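Local coordinates for protein dihydropteridine reductase (Caenorhabditis elegans, PDB 1OOE) that probably catalyses the NADH- or NADPH-dependent reduction of quinonoid dihydrobiopterin to tetrahydrobiopterin as a homodimeric short-chain dehydrogenase/reductase, at residues I7-K12 / L31-S36; S43-D48 / L61-S66. All coordinates share one frame; numbering follows the deposited sequence.

Interaction 1: residues I7-K12 / L31-S36; sequences IVYGGK and LNIDLS
Ile33 CG2 sits over one face of the Tyr9 ring, 3.9 Å from its centroid and only 3° off the ring normal, a well-centred CH-pi contact. With CG anti to the backbone N (chi1 -160°), the ring swings toward the neighbouring strand, where its face meets this methyl. The carboxylate of Asp34 is gripped at both oxygens: Lys12 N donates to OD2 (3.0 Å) from the anti side, 30° out of the carboxylate plane, and Leu35 N to the anti lone pair of OD1. The Asn32 amide brings OD1 to 2.9 Å from Gly11 CA, a spot where a beta-carbon on Gly11 would collide with that oxygen; its ND2 is bound by Asn44 OD1. On the Tyr9 side of the sheet, Ile7 CG2 meets Ile33 CD1 at 3.6 Å. Parallel pairing sets Ile7 beside Leu31 and Tyr9 beside Ile33, Val8 N donating to Leu31 O (2.8 Å), Ile33 N to Val8 O and Gly10 N to Ile33 O. The two strands are neighbours in a beta-alpha-beta unit through helix 14-25; strand 73-78 pairs with the other edge of 7-9, while helices 53-68 and 93-118 cover the Tyr9 and Ile33 side chains.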
loop_
_atom_site.group_PDB
_atom_site.type_symbol
_atom_site.label_atom_id
_atom_site.label_comp_id
_atom_site.label_asym_id
_atom_site.label_seq_id
_atom_site.Cartn_x
_atom_site.Cartn_y
_atom_site.Cartn_z
ATOM N N ILE A 7 7.669 1.979 23.493
ATOM C CA ILE A 7 8.300 1.096 22.522
ATOM C C ILE A 7 8.779 1.928 21.340
ATOM O O ILE A 7 8.036 2.761 20.820
ATOM C CB ILE A 7 7.297 0.042 21.995
ATOM C CG1 ILE A 7 6.929 -0.935 23.116
ATOM C CG2 ILE A 7 7.878 -0.685 20.779
ATOM C CD1 ILE A 7 5.826 -1.903 22.731
ATOM N N VAL A 8 10.028 1.719 20.936
ATOM C CA VAL A 8 10.587 2.426 19.789
ATOM C C VAL A 8 10.953 1.360 18.767
ATOM O O VAL A 8 11.898 0.592 18.962
ATOM C CB VAL A 8 11.864 3.230 20.152
ATOM C CG1 VAL A 8 12.428 3.899 18.895
ATOM C CG2 VAL A 8 11.545 4.287 21.197
ATOM N N TYR A 9 10.174 1.308 17.691
ATOM C CA TYR A 9 10.375 0.352 16.611
ATOM C C TYR A 9 11.277 1.090 15.623
ATOM O O TYR A 9 10.825 1.990 14.912
ATOM C CB TYR A 9 9.015 0.029 15.981
ATOM C CG TYR A 9 8.931 -1.254 15.180
ATOM C CD1 TYR A 9 9.925 -1.606 14.268
ATOM C CD2 TYR A 9 7.815 -2.084 15.292
ATOM C CE1 TYR A 9 9.805 -2.757 13.479
ATOM C CE2 TYR A 9 7.685 -3.228 14.514
ATOM C CZ TYR A 9 8.677 -3.560 13.610
ATOM O OH TYR A 9 8.526 -4.681 12.827
ATOM N N GLY A 10 12.553 0.710 15.607
ATOM C CA GLY A 10 13.533 1.353 14.741
ATOM C C GLY A 10 14.496 2.170 15.592
ATOM O O GLY A 10 14.999 3.211 15.165
ATOM N N GLY A 11 14.759 1.680 16.802
ATOM C CA GLY A 11 15.640 2.373 17.732
ATOM C C GLY A 11 17.114 2.469 17.381
ATOM O O GLY A 11 17.879 3.114 18.107
ATOM N N LYS A 12 17.522 1.823 16.292
ATOM C CA LYS A 12 18.918 1.867 15.862
ATOM C C LYS A 12 19.170 2.996 14.867
ATOM O O LYS A 12 20.319 3.367 14.622
ATOM C CB LYS A 12 19.328 0.535 15.225
ATOM C CG LYS A 12 19.319 -0.647 16.183
ATOM C CD LYS A 12 20.306 -0.457 17.332
ATOM C CE LYS A 12 21.749 -0.475 16.847
ATOM N NZ LYS A 12 22.724 -0.361 17.971
ATOM N N LEU A 31 11.716 0.154 25.358
ATOM C CA LEU A 31 11.899 -1.122 24.685
ATOM C C LEU A 31 12.220 -0.836 23.226
ATOM O O LEU A 31 11.488 -0.105 22.556
ATOM C CB LEU A 31 10.626 -1.970 24.769
ATOM C CG LEU A 31 10.185 -2.473 26.147
ATOM C CD1 LEU A 31 9.610 -1.328 26.967
ATOM C CD2 LEU A 31 9.140 -3.566 25.968
ATOM N N ASN A 32 13.323 -1.401 22.742
ATOM C CA ASN A 32 13.729 -1.218 21.354
ATOM C C ASN A 32 13.416 -2.450 20.519
ATOM O O ASN A 32 13.643 -3.581 20.952
ATOM C CB ASN A 32 15.234 -0.938 21.263
ATOM C CG ASN A 32 15.764 -1.064 19.839
ATOM O OD1 ASN A 32 15.408 -0.277 18.964
ATOM N ND2 ASN A 32 16.607 -2.063 19.604
ATOM N N ILE A 33 12.884 -2.224 19.322
ATOM C CA ILE A 33 12.575 -3.308 18.401
ATOM C C ILE A 33 13.333 -2.973 17.120
ATOM O O ILE A 33 13.054 -1.960 16.480
ATOM C CB ILE A 33 11.064 -3.380 18.076
ATOM C CG1 ILE A 33 10.262 -3.683 19.344
ATOM C CG2 ILE A 33 10.812 -4.455 17.025
ATOM C CD1 ILE A 33 8.752 -3.730 19.125
ATOM N N ASP A 34 14.305 -3.804 16.760
ATOM C CA ASP A 34 15.079 -3.553 15.554
ATOM C C ASP A 34 15.855 -4.796 15.145
ATOM O O ASP A 34 15.767 -5.837 15.796
ATOM C CB ASP A 34 16.048 -2.384 15.772
ATOM C CG ASP A 34 16.228 -1.532 14.524
ATOM O OD1 ASP A 34 16.383 -2.103 13.424
ATOM O OD2 ASP A 34 16.219 -0.289 14.640
ATOM N N LEU A 35 16.616 -4.674 14.064
ATOM C CA LEU A 35 17.408 -5.778 13.539
ATOM C C LEU A 35 18.603 -6.120 14.427
ATOM O O LEU A 35 19.207 -7.185 14.290
ATOM C CB LEU A 35 17.878 -5.431 12.125
ATOM C CG LEU A 35 16.749 -5.206 11.115
ATOM C CD1 LEU A 35 17.313 -4.608 9.833
ATOM C CD2 LEU A 35 16.045 -6.520 10.829
ATOM N N SER A 36 18.948 -5.208 15.327
ATOM C CA SER A 36 20.046 -5.419 16.261
ATOM C C SER A 36 19.702 -4.695 17.553
ATOM O O SER A 36 18.780 -3.875 17.590
ATOM C CB SER A 36 21.375 -4.899 15.692
ATOM O OG SER A 36 21.357 -3.501 15.480
#

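Interaction 2: residues S43-D48 / L61-S66; sequences SNILVD and LEQTAS
Gln63 reaches from the helix to the backbone of Leu46 and holds it with both ends of its amide. OE1 accepts from Leu46 N (3.0 Å), the donor tilted out of the carbonyl plane, and NE2 donates to Leu46 O at the same length. The chain stays extended beyond CG (chi2 180°), which carries the amide across to the strand; NE2 also bonds to Ser59 OG, one helical turn back. Next to the amide, Ile45 packs on the helix: CD1 lies 3.7 Å from Gln63 CB and 3.6 Å from Gln63 O, and CG2 is 3.8 Å from the same CB. Its bend at chi2 (-58°) turns CD1 onto the helix backbone, while CG1 meets Thr64 OG1 at 3.8 Å, a hydroxyl whose polar partner is Ile60 O. Were Gln63 cut back to an alanine, Leu46 N and O would probably lose their side-chain partners, and Ser59 OG the NE2 that bonds to it. The local axes run nearly antiparallel, at 164° and 8.3 Å, the relation expected of a helix following a strand in a Rossmann-type alpha/beta fold, here at one edge strand of the sheet.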
loop_
_atom_site.group_PDB
_atom_site.type_symbol
_atom_site.label_atom_id
_atom_site.label_comp_id
_atom_site.label_asym_id
_atom_site.label_seq_id
_atom_site.Cartn_x
_atom_site.Cartn_y
_atom_site.Cartn_z
ATOM N N SER A 43 15.092 -2.949 27.324
ATOM C CA SER A 43 14.732 -4.235 26.742
ATOM C C SER A 43 14.923 -4.171 25.236
ATOM O O SER A 43 14.636 -3.151 24.608
ATOM C CB SER A 43 13.276 -4.588 27.052
ATOM O OG SER A 43 13.131 -5.021 28.391
ATOM N N ASN A 44 15.423 -5.260 24.667
ATOM C CA ASN A 44 15.648 -5.335 23.233
ATOM C C ASN A 44 14.893 -6.498 22.611
ATOM O O ASN A 44 15.023 -7.646 23.042
ATOM C CB ASN A 44 17.144 -5.466 22.935
ATOM C CG ASN A 44 17.859 -4.130 22.957
ATOM O OD1 ASN A 44 17.661 -3.295 22.072
ATOM N ND2 ASN A 44 18.688 -3.914 23.973
ATOM N N ILE A 45 14.092 -6.181 21.601
ATOM C CA ILE A 45 13.313 -7.169 20.870
ATOM C C ILE A 45 14.059 -7.357 19.551
ATOM O O ILE A 45 14.218 -6.407 18.784
ATOM C CB ILE A 45 11.886 -6.648 20.585
ATOM C CG1 ILE A 45 11.200 -6.247 21.898
ATOM C CG2 ILE A 45 11.082 -7.705 19.843
ATOM C CD1 ILE A 45 11.096 -7.356 22.918
ATOM N N LEU A 46 14.517 -8.579 19.297
ATOM C CA LEU A 46 15.280 -8.871 18.085
ATOM C C LEU A 46 14.438 -9.270 16.884
ATOM O O LEU A 46 13.639 -10.203 16.949
ATOM C CB LEU A 46 16.305 -9.972 18.369
ATOM C CG LEU A 46 17.240 -10.335 17.212
ATOM C CD1 LEU A 46 18.092 -9.130 16.848
ATOM C CD2 LEU A 46 18.120 -11.505 17.615
ATOM N N VAL A 47 14.644 -8.565 15.776
ATOM C CA VAL A 47 13.920 -8.840 14.546
ATOM C C VAL A 47 14.834 -9.547 13.548
ATOM O O VAL A 47 15.937 -9.077 13.265
ATOM C CB VAL A 47 13.405 -7.540 13.895
ATOM C CG1 VAL A 47 12.611 -7.867 12.640
ATOM C CG2 VAL A 47 12.548 -6.764 14.884
ATOM N N ASP A 48 14.370 -10.680 13.029
ATOM C CA ASP A 48 15.129 -11.453 12.053
ATOM C C ASP A 48 14.647 -11.045 10.663
ATOM O O ASP A 48 13.561 -11.434 10.236
ATOM C CB ASP A 48 14.890 -12.951 12.261
ATOM C CG ASP A 48 15.792 -13.814 11.400
ATOM O OD1 ASP A 48 16.161 -13.377 10.291
ATOM O OD2 ASP A 48 16.123 -14.941 11.826
ATOM N N LEU A 61 5.840 -10.200 18.675
ATOM C CA LEU A 61 4.778 -10.217 19.678
ATOM C C LEU A 61 5.145 -11.097 20.870
ATOM O O LEU A 61 4.907 -10.725 22.018
ATOM C CB LEU A 61 3.460 -10.700 19.066
ATOM C CG LEU A 61 2.536 -9.620 18.492
ATOM C CD1 LEU A 61 3.286 -8.779 17.473
ATOM C CD2 LEU A 61 1.312 -10.276 17.869
ATOM N N GLU A 62 5.727 -12.263 20.607
ATOM C CA GLU A 62 6.101 -13.154 21.700
ATOM C C GLU A 62 7.128 -12.499 22.609
ATOM O O GLU A 62 6.988 -12.527 23.829
ATOM C CB GLU A 62 6.667 -14.476 21.164
ATOM C CG GLU A 62 5.678 -15.302 20.361
ATOM C CD GLU A 62 6.268 -16.613 19.865
ATOM O OE1 GLU A 62 7.446 -16.619 19.441
ATOM O OE2 GLU A 62 5.551 -17.635 19.886
ATOM N N GLN A 63 8.157 -11.904 22.011
ATOM C CA GLN A 63 9.212 -11.255 22.780
ATOM C C GLN A 63 8.723 -10.049 23.564
ATOM O O GLN A 63 9.146 -9.826 24.701
ATOM C CB GLN A 63 10.346 -10.815 21.860
ATOM C CG GLN A 63 11.107 -11.949 21.214
ATOM C CD GLN A 63 12.205 -11.434 20.315
ATOM O OE1 GLN A 63 13.191 -10.865 20.784
ATOM N NE2 GLN A 63 12.030 -11.608 19.012
ATOM N N THR A 64 7.842 -9.260 22.960
ATOM C CA THR A 64 7.329 -8.075 23.640
ATOM C C THR A 64 6.445 -8.466 24.823
ATOM O O THR A 64 6.506 -7.841 25.888
ATOM C CB THR A 64 6.538 -7.179 22.665
ATOM O OG1 THR A 64 7.408 -6.761 21.604
ATOM C CG2 THR A 64 6.002 -5.945 23.382
ATOM N N ALA A 65 5.635 -9.503 24.640
ATOM C CA ALA A 65 4.757 -9.970 25.706
ATOM C C ALA A 65 5.572 -10.534 26.867
ATOM O O ALA A 65 5.226 -10.332 28.032
ATOM C CB ALA A 65 3.796 -11.028 25.174
ATOM N N SER A 66 6.653 -11.240 26.551
ATOM C CA SER A 66 7.504 -11.816 27.588
ATOM C C SER A 66 8.151 -10.711 28.420
ATOM O O SER A 66 8.344 -10.857 29.627
ATOM C CB SER A 66 8.595 -12.688 26.958
ATOM O OG SER A 66 9.430 -13.262 27.951
#

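How the interactions relate
Interactions 1 and 2 follow one another along the chain, with centres about 10 Å apart, and meet where strands 28-34 and 43-46 lie side by side and parallel in the mixed sheet. Probable hydrogen bonds join them: Asn32 O to Ile45 N at 2.7 Å and Asn32 N to Ser43 O at 2.9 Å. Further along, Leu35 O packs 3.4 Å from Leu46 CD1. Interaction 1 is the more central, its centre about 10 Å from the centre of the chain against about 17 Å for interaction 2. It also holds Gly11 of a glycine-rich pattern consistent with the dinucleotide-binding turn of this family, whereas interaction 2 fastens helix 53-68 to one edge strand of the sheet.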